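Local atomic coordinates of toxin PAU_02230 (Photorhabdus asymbiotica subsp. asymbiotica ATCC 43949, PDB entry 6HV6), a protein that belongs to the PaTox toxins of an insect-associated bacterium and is seen here as an alpha/beta fragment with helices around a six-stranded antiparallel sheet. Residues 85-90 and 156-161; 131-136 and 151-156; 203-208 and 238-243; 246-251 and 354-359. The protein carries 1 engineered substitution. One frame throughout, in Å; residues are numbered along the deposited sequence.

How the interactions relate
The four contacts fall into two pairs at opposite sides of the chain's centre. Interactions 1 and 2 share helix 144-176 and Glu156, with centres about 8 Å apart; they meet where Met86 SD lies 3.7 Å from Met154 CE, and along the chain interaction 2 is nested inside the loop closed by interaction 1. Interactions 3 and 4 have centres about 9 Å apart and are tied by probable hydrogen bonds, Ser239 OG to Arg359 NH2 at 2.9 Å and Asn248 ND2 to Glu242 O at 3.0 Å. Between the pairs, the centres of interactions 1 and 3 are about 31 Å apart. The 1,2-ethanediol sits on 156-161 in interaction 1.

Interaction 1 of 4, residues 85-90 and 156-161; sequences TMQRMA and ESIKDI. With EDO (1,2-ethanediol), chain C.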
loop_
_atom_site.group_PDB
_atom_site.type_symbol
_atom_site.label_atom_id
_atom_site.label_comp_id
_atom_site.label_asym_id
_atom_site.label_seq_id
_atom_site.Cartn_x
_atom_site.Cartn_y
_atom_site.Cartn_z
ATOM N N THR A 85 4.419 19.456 -12.367
ATOM C CA THR A 85 4.004 19.725 -13.742
ATOM C C THR A 85 4.150 18.484 -14.620
ATOM O O THR A 85 3.254 18.152 -15.407
ATOM C CB THR A 85 4.822 20.888 -14.312
ATOM O OG1 THR A 85 4.545 22.074 -13.564
ATOM C CG2 THR A 85 4.463 21.136 -15.759
ATOM N N MET A 86 5.273 17.777 -14.494
ATOM C CA MET A 86 5.466 16.567 -15.289
ATOM C C MET A 86 4.413 15.513 -14.958
ATOM O O MET A 86 3.857 14.871 -15.858
ATOM C CB MET A 86 6.865 16.007 -15.057
ATOM C CG MET A 86 7.026 14.568 -15.536
ATOM S SD MET A 86 8.662 13.920 -15.155
ATOM C CE MET A 86 8.491 13.639 -13.395
ATOM N N GLN A 87 4.113 15.334 -13.668
ATOM C CA GLN A 87 3.146 14.314 -13.267
ATOM C C GLN A 87 1.759 14.622 -13.805
ATOM O O GLN A 87 1.025 13.710 -14.203
ATOM C CB GLN A 87 3.110 14.192 -11.742
ATOM C CG GLN A 87 4.416 13.699 -11.116
ATOM C CD GLN A 87 4.777 12.290 -11.531
ATOM O OE1 GLN A 87 5.188 12.047 -12.664
ATOM N NE2 GLN A 87 4.627 11.349 -10.609
ATOM N N ARG A 88 1.373 15.901 -13.810
ATOM C CA ARG A 88 0.086 16.266 -14.392
ATOM C C ARG A 88 0.070 15.964 -15.885
ATOM O O ARG A 88 -0.898 15.392 -16.401
ATOM C CB ARG A 88 -0.223 17.740 -14.119
ATOM C CG ARG A 88 -0.553 18.048 -12.643
ATOM C CD ARG A 88 -1.022 19.497 -12.434
ATOM N NE ARG A 88 0.084 20.440 -12.270
ATOM C CZ ARG A 88 0.534 21.252 -13.225
ATOM N NH1 ARG A 88 -0.025 21.245 -14.431
ATOM N NH2 ARG A 88 1.543 22.078 -12.976
ATOM N N MET A 89 1.155 16.301 -16.586
ATOM C CA MET A 89 1.241 16.014 -18.015
ATOM C C MET A 89 1.217 14.515 -18.277
ATOM O O MET A 89 0.628 14.059 -19.261
ATOM C CB MET A 89 2.522 16.633 -18.596
ATOM C CG MET A 89 2.537 18.145 -18.545
ATOM S SD MET A 89 4.035 18.867 -19.258
ATOM C CE MET A 89 4.233 17.838 -20.715
ATOM N N ALA A 90 1.856 13.731 -17.407
ATOM C CA ALA A 90 1.921 12.292 -17.632
ATOM C C ALA A 90 0.536 11.672 -17.630
ATOM O O ALA A 90 0.288 10.705 -18.363
ATOM C CB ALA A 90 2.805 11.629 -16.579
ATOM N N GLU A 156 12.984 5.001 -12.917
ATOM C CA GLU A 156 13.508 4.562 -11.628
ATOM C C GLU A 156 13.605 5.728 -10.653
ATOM O O GLU A 156 13.304 5.576 -9.466
ATOM C CB GLU A 156 14.869 3.889 -11.810
ATOM C CG GLU A 156 14.793 2.527 -12.510
ATOM C CD GLU A 156 13.768 1.584 -11.882
ATOM O OE1 GLU A 156 13.731 1.467 -10.644
ATOM O OE2 GLU A 156 12.982 0.965 -12.632
ATOM N N SER A 157 14.021 6.905 -11.136
ATOM C CA SER A 157 14.072 8.075 -10.262
ATOM C C SER A 157 12.690 8.436 -9.744
ATOM O O SER A 157 12.526 8.756 -8.560
ATOM C CB SER A 157 14.688 9.256 -11.002
ATOM O OG SER A 157 16.050 8.997 -11.218
ATOM N N ILE A 158 11.681 8.382 -10.611
ATOM C CA ILE A 158 10.334 8.728 -10.177
ATOM C C ILE A 158 9.842 7.736 -9.130
ATOM O O ILE A 158 9.210 8.119 -8.133
ATOM C CB ILE A 158 9.397 8.801 -11.391
ATOM C CG1 ILE A 158 9.815 9.979 -12.280
ATOM C CG2 ILE A 158 7.945 8.924 -10.936
ATOM C CD1 ILE A 158 9.067 10.057 -13.575
ATOM N N LYS A 159 10.141 6.449 -9.329
ATOM C CA LYS A 159 9.799 5.438 -8.330
ATOM C C LYS A 159 10.493 5.716 -6.998
ATOM O O LYS A 159 9.882 5.583 -5.933
ATOM C CB LYS A 159 10.161 4.047 -8.851
ATOM C CG LYS A 159 9.153 3.481 -9.843
ATOM C CD LYS A 159 9.739 2.335 -10.667
ATOM C CE LYS A 159 9.902 1.078 -9.846
ATOM N NZ LYS A 159 8.600 0.378 -9.607
ATOM N N ASP A 160 11.765 6.118 -7.034
ATOM C CA ASP A 160 12.461 6.452 -5.791
ATOM C C ASP A 160 11.833 7.667 -5.112
ATOM O O ASP A 160 11.712 7.707 -3.881
ATOM C CB ASP A 160 13.942 6.712 -6.060
ATOM C CG ASP A 160 14.739 5.436 -6.270
ATOM O OD1 ASP A 160 14.229 4.334 -5.969
ATOM O OD2 ASP A 160 15.891 5.541 -6.746
ATOM N N ILE A 161 11.447 8.673 -5.894
ATOM C CA ILE A 161 10.790 9.847 -5.329
ATOM C C ILE A 161 9.485 9.442 -4.651
ATOM O O ILE A 161 9.220 9.806 -3.498
ATOM C CB ILE A 161 10.577 10.902 -6.428
ATOM C CG1 ILE A 161 11.925 11.536 -6.797
ATOM C CG2 ILE A 161 9.546 11.954 -6.019
ATOM C CD1 ILE A 161 11.844 12.500 -7.928
HETATM C C1 EDO C . 17.051 7.917 -8.301
HETATM O O1 EDO C . 17.694 6.741 -7.800
HETATM C C2 EDO C . 17.981 9.115 -8.185
HETATM O O2 EDO C . 17.439 10.194 -8.956
#
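Met86 and Ile158 carry the apolar part of this contact, reaching toward each other tip to tip. The methionine chain sets out with CG anti to its own backbone N (chi1 164°) and runs straight as far as SD, then bends at chi3, so that the methyl CE comes to 3.6 Å from Ile158 CD1 and 4.0 Å from Ile158 CG1. The sulfur stands a little farther back. The other branch of the isoleucine is used differently: Gln87, bent at chi2, slides past in the opposite direction, with NE2 4.1 Å from Ile158 CG2, a van der Waals approach of an amide to a methyl group.

In the fold this is a small helix-to-helix contact, joining helix 80-93 to the long helix 144-176 just past a kink, where the N atoms of Glu156 and Ser157 make no bond to the preceding turn. Helix 130-138 packs on the same methionine through Tyr137 and Ile138.

Two side chains of 156-161, Ser157 and Asp160, bind a 1,2-ethanediol, probably picked up from the crystallisation liquor. Ser157 OG and EDO O2 are hydrogen-bonded at 2.9 Å, and either could be the donor. At the other end of the diol, EDO O1 is modelled 2.4 Å from Asp160 OD2, so short that the exact geometry of that bond is doubtful.

Interaction 2 of 4, residues 131-136 and 151-156; sequences DKKIER and AGKMNE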
loop_
_atom_site.group_PDB
_atom_site.type_symbol
_atom_site.label_atom_id
_atom_site.label_comp_id
_atom_site.label_asym_id
_atom_site.label_seq_id
_atom_site.Cartn_x
_atom_site.Cartn_y
_atom_site.Cartn_z
ATOM N N ASP A 131 16.631 16.797 -12.852
ATOM C CA ASP A 131 15.913 18.059 -13.042
ATOM C C ASP A 131 15.947 18.516 -14.498
ATOM O O ASP A 131 14.972 19.088 -14.996
ATOM C CB ASP A 131 16.495 19.141 -12.135
ATOM C CG ASP A 131 15.795 19.195 -10.795
ATOM O OD1 ASP A 131 14.574 18.952 -10.760
ATOM O OD2 ASP A 131 16.458 19.457 -9.782
ATOM N N LYS A 132 17.072 18.306 -15.183
ATOM C CA LYS A 132 17.157 18.685 -16.588
ATOM C C LYS A 132 16.220 17.833 -17.437
ATOM O O LYS A 132 15.500 18.354 -18.295
ATOM C CB LYS A 132 18.593 18.551 -17.085
ATOM C CG LYS A 132 18.815 19.193 -18.441
ATOM C CD LYS A 132 18.287 20.611 -18.433
ATOM C CE LYS A 132 18.862 21.437 -19.564
ATOM N NZ LYS A 132 18.485 22.866 -19.388
ATOM N N LYS A 133 16.227 16.514 -17.219
ATOM C CA LYS A 133 15.276 15.632 -17.899
ATOM C C LYS A 133 13.833 16.073 -17.668
ATOM O O LYS A 133 13.011 16.052 -18.589
ATOM C CB LYS A 133 15.464 14.186 -17.424
ATOM C CG LYS A 133 16.781 13.518 -17.860
ATOM C CD LYS A 133 16.687 12.000 -17.611
ATOM C CE LYS A 133 17.883 11.235 -18.193
ATOM N NZ LYS A 133 19.101 11.364 -17.328
ATOM N N ILE A 134 13.500 16.455 -16.440
ATOM C CA ILE A 134 12.148 16.927 -16.160
ATOM C C ILE A 134 11.874 18.225 -16.914
ATOM O O ILE A 134 10.814 18.387 -17.521
ATOM C CB ILE A 134 11.950 17.099 -14.640
ATOM C CG1 ILE A 134 12.030 15.751 -13.911
ATOM C CG2 ILE A 134 10.618 17.749 -14.354
ATOM C CD1 ILE A 134 12.043 15.925 -12.395
ATOM N N GLU A 135 12.830 19.166 -16.903
ATOM C CA GLU A 135 12.657 20.403 -17.665
ATOM C C GLU A 135 12.397 20.118 -19.139
ATOM O O GLU A 135 11.549 20.765 -19.760
ATOM C CB GLU A 135 13.892 21.297 -17.542
ATOM C CG GLU A 135 14.036 22.019 -16.249
ATOM C CD GLU A 135 15.259 22.927 -16.252
ATOM O OE1 GLU A 135 15.831 23.150 -17.344
ATOM O OE2 GLU A 135 15.647 23.401 -15.163
ATOM N N ARG A 136 13.147 19.185 -19.728
ATOM C CA ARG A 136 12.930 18.853 -21.134
ATOM C C ARG A 136 11.571 18.186 -21.333
ATOM O O ARG A 136 10.866 18.472 -22.308
ATOM C CB ARG A 136 14.055 17.943 -21.639
ATOM C CG ARG A 136 15.448 18.562 -21.489
ATOM C CD ARG A 136 15.584 19.823 -22.349
ATOM N NE ARG A 136 15.618 19.442 -23.755
ATOM C CZ ARG A 136 14.795 19.913 -24.686
ATOM N NH1 ARG A 136 13.885 20.818 -24.371
ATOM N NH2 ARG A 136 14.897 19.483 -25.939
ATOM N N ALA A 151 10.208 9.922 -19.887
ATOM C CA ALA A 151 9.534 9.200 -18.816
ATOM C C ALA A 151 10.168 7.832 -18.600
ATOM O O ALA A 151 10.360 7.401 -17.458
ATOM C CB ALA A 151 8.053 9.051 -19.142
ATOM N N GLY A 152 10.507 7.134 -19.687
ATOM C CA GLY A 152 11.188 5.858 -19.539
ATOM C C GLY A 152 12.517 5.996 -18.821
ATOM O O GLY A 152 12.813 5.243 -17.888
ATOM N N LYS A 153 13.325 6.980 -19.228
ATOM C CA LYS A 153 14.650 7.157 -18.631
ATOM C C LYS A 153 14.574 7.609 -17.178
ATOM O O LYS A 153 15.484 7.313 -16.392
ATOM C CB LYS A 153 15.465 8.167 -19.454
ATOM C CG LYS A 153 15.914 7.635 -20.836
ATOM C CD LYS A 153 16.775 8.680 -21.599
ATOM C CE LYS A 153 17.225 8.121 -22.949
ATOM N NZ LYS A 153 18.113 6.917 -22.839
ATOM N N MET A 154 13.518 8.333 -16.806
ATOM C CA MET A 154 13.314 8.814 -15.443
ATOM C C MET A 154 12.577 7.828 -14.545
ATOM O O MET A 154 12.393 8.119 -13.358
ATOM C CB MET A 154 12.526 10.124 -15.462
ATOM C CG MET A 154 13.350 11.320 -15.967
ATOM S SD MET A 154 12.374 12.824 -15.822
ATOM C CE MET A 154 11.404 12.799 -17.317
ATOM N N ASN A 155 12.147 6.681 -15.075
ATOM C CA ASN A 155 11.188 5.852 -14.347
ATOM C C ASN A 155 11.720 5.398 -12.989
ATOM O O ASN A 155 10.983 5.391 -11.993
ATOM C CB ASN A 155 10.786 4.648 -15.193
ATOM C CG ASN A 155 9.581 3.931 -14.609
ATOM O OD1 ASN A 155 8.503 4.510 -14.484
ATOM N ND2 ASN A 155 9.766 2.679 -14.227
ATOM N N GLU A 156 12.984 5.001 -12.917
ATOM C CA GLU A 156 13.508 4.562 -11.628
ATOM C C GLU A 156 13.605 5.728 -10.653
ATOM O O GLU A 156 13.304 5.576 -9.466
ATOM C CB GLU A 156 14.869 3.889 -11.810
ATOM C CG GLU A 156 14.793 2.527 -12.510
ATOM C CD GLU A 156 13.768 1.584 -11.882
ATOM O OE1 GLU A 156 13.731 1.467 -10.644
ATOM O OE2 GLU A 156 12.982 0.965 -12.632
#
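Met154 lies against Lys133 and Ile134 across a helical hairpin, in which helix 130-138 turns back through a short connection into helix 144-176. The local axes run roughly antiparallel, at 145°, and approach to 10.3 Å. The sulfur is the centre of the first shell: Met154 SD is 3.5 Å from Ile134 CG1, the two side chains crossing at about a right angle, and 3.7 Å from Lys133 CB. Lys133 and Met154 slide past each other in opposite directions, which brings Met154 CG to 3.8 Å from Lys133 CD and lays the aliphatic part of the lysine along the methionine. Farther out along the same lysine, Lys133 CE touches Lys153 CB at 4.1 Å, where the two lysines cross nearly square.

Neither ammonium group is spent on the contact itself. Both chains bend at chi4, their last torsion: Lys133 NZ is hydrogen-bonded to Leu128 O, while Lys153 NZ is held by Asn126 OD1 and Tyr117 O. These outer bonds tie the polar ends to the chain ahead of helix 130-138. Lys133 packs through CB, CD and CE, whereas Lys153 contributes CB alone. Leu130 and Tyr137 of that helix also touch Met154. The methionine turns at chi3 (-84°), and its terminal methyl ends beside the opposing backbone, Met154 CE 3.8 Å from Lys133 O.

Interaction 3 of 4, residues 203-208 and 238-243; sequences SVLMGW and KSLKEL
Leu243 pushes a single methyl toward the dip between two neighbouring residues of the other helix: Leu243 CD2 is 4.3 Å from Val204 CG1 and 4.4 Å from Leu205 CB. Its side chain gets there by leaving its helix with CG anti to the backbone N (chi1 -179°), which directs the branch point across the gap. The hollow that receives it thus has a valine methyl as one wall and the first carbon of a leucine as the other.

The reverse bump is Leu205, whose CD2 reaches out to meet Leu240 CD2 at 4.2 Å. Leu240 sets off along the flank of its helix, yet one of its branches swings in to make this touch. Leu205 therefore serves both leucines of 238-243 with different parts, CB toward Leu243 and its outermost methyl toward Leu240. All four residues are buried, and the separations are those of relaxed apolar packing.

Other parts of the fold complete the same hydrophobic surface. Pro201, earlier on helix 199-211, touches both Leu240 and Leu243. Leu218 from helix 215-224, with Leu361 and Ile364 from helix 361-365, packs on Leu205.

The local axes of 203-208 and 238-243 pass 11.0 Å apart and make an angle of 106°, so the two rows of side chains can mesh over only a short length. A contact confined to one small patch is what a steep helix crossing gives, and this one joins helices 199-211 and 235-244.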
loop_
_atom_site.group_PDB
_atom_site.type_symbol
_atom_site.label_atom_id
_atom_site.label_comp_id
_atom_site.label_asym_id
_atom_site.label_seq_id
_atom_site.Cartn_x
_atom_site.Cartn_y
_atom_site.Cartn_z
ATOM N N SER A 203 -5.174 -8.017 5.392
ATOM C CA SER A 203 -5.897 -7.886 6.657
ATOM C C SER A 203 -6.297 -9.249 7.215
ATOM O O SER A 203 -6.116 -9.517 8.407
ATOM C CB SER A 203 -7.138 -7.020 6.453
ATOM O OG SER A 203 -6.793 -5.683 6.129
ATOM N N VAL A 204 -6.846 -10.121 6.367
ATOM C CA VAL A 204 -7.254 -11.458 6.807
ATOM C C VAL A 204 -6.054 -12.257 7.289
ATOM O O VAL A 204 -6.112 -12.916 8.335
ATOM C CB VAL A 204 -7.993 -12.193 5.672
ATOM C CG1 VAL A 204 -8.201 -13.662 6.030
ATOM C CG2 VAL A 204 -9.324 -11.520 5.387
ATOM N N LEU A 205 -4.943 -12.213 6.540
ATOM C CA LEU A 205 -3.758 -12.977 6.925
ATOM C C LEU A 205 -3.145 -12.438 8.216
ATOM O O LEU A 205 -2.709 -13.210 9.079
ATOM C CB LEU A 205 -2.728 -12.946 5.782
ATOM C CG LEU A 205 -1.521 -13.884 5.881
ATOM C CD1 LEU A 205 -1.977 -15.335 5.824
ATOM C CD2 LEU A 205 -0.486 -13.589 4.773
ATOM N N MET A 206 -3.094 -11.115 8.362
ATOM C CA MET A 206 -2.554 -10.517 9.581
ATOM C C MET A 206 -3.450 -10.784 10.794
ATOM O O MET A 206 -2.959 -10.857 11.930
ATOM C CB MET A 206 -2.361 -9.008 9.375
ATOM C CG MET A 206 -1.668 -8.296 10.546
ATOM S SD MET A 206 -0.027 -8.941 10.872
ATOM C CE MET A 206 0.904 -8.185 9.520
ATOM N N GLY A 207 -4.759 -10.910 10.582
ATOM C CA GLY A 207 -5.630 -11.300 11.679
ATOM C C GLY A 207 -5.223 -12.638 12.267
ATOM O O GLY A 207 -5.165 -12.800 13.487
ATOM N N TRP A 208 -4.900 -13.608 11.407
ATOM C CA TRP A 208 -4.412 -14.882 11.934
ATOM C C TRP A 208 -3.024 -14.733 12.549
ATOM O O TRP A 208 -2.741 -15.311 13.612
ATOM C CB TRP A 208 -4.385 -15.948 10.843
ATOM C CG TRP A 208 -3.748 -17.193 11.362
ATOM C CD1 TRP A 208 -2.615 -17.790 10.896
ATOM C CD2 TRP A 208 -4.174 -17.962 12.497
ATOM N NE1 TRP A 208 -2.321 -18.898 11.656
ATOM C CE2 TRP A 208 -3.263 -19.026 12.644
ATOM C CE3 TRP A 208 -5.243 -17.859 13.397
ATOM C CZ2 TRP A 208 -3.385 -19.978 13.653
ATOM C CZ3 TRP A 208 -5.365 -18.819 14.404
ATOM C CH2 TRP A 208 -4.441 -19.857 14.520
ATOM N N LYS A 238 1.769 -14.072 -4.428
ATOM C CA LYS A 238 0.861 -14.984 -5.125
ATOM C C LYS A 238 -0.231 -15.497 -4.189
ATOM O O LYS A 238 -1.396 -15.610 -4.589
ATOM C CB LYS A 238 1.639 -16.159 -5.736
ATOM C CG LYS A 238 2.419 -15.798 -7.010
ATOM C CD LYS A 238 2.688 -17.006 -7.917
ATOM C CE LYS A 238 3.728 -17.927 -7.346
ATOM N NZ LYS A 238 4.291 -18.902 -8.363
ATOM N N SER A 239 0.118 -15.805 -2.936
ATOM C CA SER A 239 -0.890 -16.292 -1.993
ATOM C C SER A 239 -1.893 -15.198 -1.648
ATOM O O SER A 239 -3.090 -15.472 -1.483
ATOM C CB SER A 239 -0.225 -16.819 -0.715
ATOM O OG SER A 239 0.569 -17.970 -0.949
ATOM N N LEU A 240 -1.419 -13.956 -1.514
ATOM C CA LEU A 240 -2.322 -12.835 -1.263
ATOM C C LEU A 240 -3.325 -12.687 -2.399
ATOM O O LEU A 240 -4.530 -12.528 -2.161
ATOM C CB LEU A 240 -1.521 -11.541 -1.069
ATOM C CG LEU A 240 -0.733 -11.387 0.239
ATOM C CD1 LEU A 240 0.165 -10.156 0.171
ATOM C CD2 LEU A 240 -1.666 -11.276 1.432
ATOM N N LYS A 241 -2.848 -12.748 -3.648
ATOM C CA LYS A 241 -3.766 -12.653 -4.779
ATOM C C LYS A 241 -4.791 -13.772 -4.745
ATOM O O LYS A 241 -5.960 -13.562 -5.077
ATOM C CB LYS A 241 -3.003 -12.668 -6.106
ATOM C CG LYS A 241 -2.409 -11.322 -6.484
ATOM C CD LYS A 241 -2.044 -11.265 -7.954
ATOM C CE LYS A 241 -1.007 -12.323 -8.293
ATOM N NZ LYS A 241 -0.440 -12.200 -9.676
ATOM N N GLU A 242 -4.377 -14.965 -4.328
ATOM C CA GLU A 242 -5.302 -16.088 -4.306
ATOM C C GLU A 242 -6.285 -15.970 -3.151
ATOM O O GLU A 242 -7.481 -16.238 -3.316
ATOM C CB GLU A 242 -4.525 -17.401 -4.220
ATOM C CG GLU A 242 -5.413 -18.632 -4.209
ATOM C CD GLU A 242 -6.143 -18.847 -5.523
ATOM O OE1 GLU A 242 -5.762 -18.210 -6.531
ATOM O OE2 GLU A 242 -7.097 -19.660 -5.539
ATOM N N LEU A 243 -5.795 -15.589 -1.968
ATOM C CA LEU A 243 -6.690 -15.348 -0.840
ATOM C C LEU A 243 -7.687 -14.242 -1.165
ATOM O O LEU A 243 -8.842 -14.278 -0.710
ATOM C CB LEU A 243 -5.859 -15.000 0.399
ATOM C CG LEU A 243 -6.566 -14.715 1.725
ATOM C CD1 LEU A 243 -7.518 -15.858 2.127
ATOM C CD2 LEU A 243 -5.527 -14.485 2.795
#

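Interaction 4 of 4, residues 246-251 and 354-359; sequences NGNASK and IKISGR
Two loops meet here: a short 3-10 turn, 249-251, which follows helix 235-244, and the chain leading into a type I' beta turn from Ile356 to Arg359. Lys251 and Ile354 make the main touch, sliding past each other in opposite directions. Ile354 CD1 reaches the root of the lysine, 3.9 Å from Lys251 CB, while its other branch, Ile354 CG2, lies 4.1 Å from Lys251 CD. An extended chain beyond CG lets the lysine run alongside the isoleucine in this way, so the side chains meet through their aliphatic parts; Ile354 CD1 also comes to 4.0 Å from the backbone Lys251 O.

The second touch is looser: Asn248 ND2 is 4.4 Å from Ile356 CG1. The same amide nitrogen is hydrogen-bonded to Glu242 O near the end of helix 235-244, which is consistent with the amide being held beside the isoleucine. Ile356 is itself buried against Leu243 of that helix and Ile364 of helix 361-365.

Backbone bonds in both directions close the tight turn, Ile356 N to Arg359 O at 2.7 Å and Arg359 N to Ile356 O at 2.9 Å. With Ser357 and Gly358 both at positive phi in the two central positions, this is the geometry of a type I' turn, the kind that closes a two-residue beta-hairpin loop.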
loop_
_atom_site.group_PDB
_atom_site.type_symbol
_atom_site.label_atom_id
_atom_site.label_comp_id
_atom_site.label_asym_id
_atom_site.label_seq_id
_atom_site.Cartn_x
_atom_site.Cartn_y
_atom_site.Cartn_z
ATOM N N ASN A 246 -12.246 -15.274 -5.356
ATOM C CA ASN A 246 -13.188 -16.397 -5.265
ATOM C C ASN A 246 -13.895 -16.471 -3.915
ATOM O O ASN A 246 -14.327 -17.545 -3.491
ATOM C CB ASN A 246 -12.493 -17.729 -5.563
ATOM C CG ASN A 246 -11.962 -17.806 -6.979
ATOM O OD1 ASN A 246 -12.516 -17.196 -7.893
ATOM N ND2 ASN A 246 -10.880 -18.561 -7.166
ATOM N N GLY A 247 -14.020 -15.345 -3.224
ATOM C CA GLY A 247 -14.545 -15.391 -1.875
ATOM C C GLY A 247 -13.752 -16.260 -0.927
ATOM O O GLY A 247 -14.263 -16.612 0.140
ATOM N N ASN A 248 -12.519 -16.644 -1.300
ATOM C CA ASN A 248 -11.628 -17.320 -0.360
ATOM C C ASN A 248 -11.540 -16.550 0.943
ATOM O O ASN A 248 -11.595 -17.139 2.028
ATOM C CB ASN A 248 -10.225 -17.479 -0.951
ATOM C CG ASN A 248 -10.076 -18.724 -1.789
ATOM O OD1 ASN A 248 -10.782 -19.708 -1.586
ATOM N ND2 ASN A 248 -9.146 -18.692 -2.735
ATOM N N ALA A 249 -11.412 -15.224 0.855
ATOM C CA ALA A 249 -11.355 -14.404 2.057
ATOM C C ALA A 249 -12.637 -14.513 2.864
ATOM O O ALA A 249 -12.598 -14.453 4.100
ATOM C CB ALA A 249 -11.076 -12.942 1.685
ATOM N N SER A 250 -13.777 -14.685 2.192
ATOM C CA SER A 250 -15.051 -14.735 2.890
ATOM C C SER A 250 -15.177 -15.965 3.781
ATOM O O SER A 250 -16.055 -15.994 4.655
ATOM C CB SER A 250 -16.202 -14.710 1.885
ATOM O OG SER A 250 -16.301 -15.948 1.203
ATOM N N LYS A 251 -14.328 -16.977 3.577
ATOM C CA LYS A 251 -14.372 -18.164 4.418
ATOM C C LYS A 251 -14.013 -17.852 5.861
ATOM O O LYS A 251 -14.330 -18.648 6.749
ATOM C CB LYS A 251 -13.439 -19.236 3.860
ATOM C CG LYS A 251 -13.792 -19.656 2.441
ATOM C CD LYS A 251 -12.837 -20.699 1.897
ATOM C CE LYS A 251 -13.318 -21.213 0.544
ATOM N NZ LYS A 251 -12.571 -22.421 0.097
ATOM N N ILE A 354 -8.761 -24.523 5.820
ATOM C CA ILE A 354 -8.901 -23.646 4.660
ATOM C C ILE A 354 -7.573 -23.578 3.920
ATOM O O ILE A 354 -6.545 -23.200 4.494
ATOM C CB ILE A 354 -9.377 -22.255 5.083
ATOM C CG1 ILE A 354 -10.785 -22.365 5.670
ATOM C CG2 ILE A 354 -9.321 -21.284 3.898
ATOM C CD1 ILE A 354 -11.213 -21.144 6.468
ATOM N N LYS A 355 -7.591 -23.946 2.644
ATOM C CA LYS A 355 -6.380 -24.062 1.845
ATOM C C LYS A 355 -6.428 -23.062 0.703
ATOM O O LYS A 355 -7.415 -23.006 -0.037
ATOM C CB LYS A 355 -6.218 -25.487 1.305
ATOM C CG LYS A 355 -6.271 -26.558 2.388
ATOM C CD LYS A 355 -5.032 -26.533 3.276
ATOM C CE LYS A 355 -3.841 -27.180 2.576
ATOM N NZ LYS A 355 -2.670 -27.407 3.480
ATOM N N ILE A 356 -5.366 -22.277 0.567
ATOM C CA ILE A 356 -5.215 -21.303 -0.504
ATOM C C ILE A 356 -4.120 -21.835 -1.422
ATOM O O ILE A 356 -2.939 -21.854 -1.053
ATOM C CB ILE A 356 -4.891 -19.901 0.043
ATOM C CG1 ILE A 356 -6.168 -19.205 0.519
ATOM C CG2 ILE A 356 -4.226 -19.035 -0.997
ATOM C CD1 ILE A 356 -6.647 -19.654 1.861
ATOM N N SER A 357 -4.521 -22.307 -2.607
ATOM C CA SER A 357 -3.618 -22.990 -3.540
ATOM C C SER A 357 -2.843 -24.098 -2.839
ATOM O O SER A 357 -1.640 -24.268 -3.046
ATOM C CB SER A 357 -2.656 -22.012 -4.213
ATOM O OG SER A 357 -3.336 -20.891 -4.747
ATOM N N GLY A 358 -3.534 -24.854 -1.991
ATOM C CA GLY A 358 -2.903 -25.948 -1.283
ATOM C C GLY A 358 -2.115 -25.566 -0.050
ATOM O O GLY A 358 -1.485 -26.441 0.553
ATOM N N ARG A 359 -2.124 -24.295 0.348
ATOM C CA ARG A 359 -1.392 -23.833 1.520
ATOM C C ARG A 359 -2.371 -23.263 2.536
ATOM O O ARG A 359 -3.249 -22.473 2.178
ATOM C CB ARG A 359 -0.343 -22.774 1.143
ATOM C CG ARG A 359 0.781 -23.290 0.236
ATOM C CD ARG A 359 2.131 -22.600 0.509
ATOM N NE ARG A 359 2.122 -21.168 0.208
ATOM C CZ ARG A 359 3.163 -20.353 0.386
ATOM N NH1 ARG A 359 4.305 -20.827 0.869
ATOM N NH2 ARG A 359 3.060 -19.057 0.088
#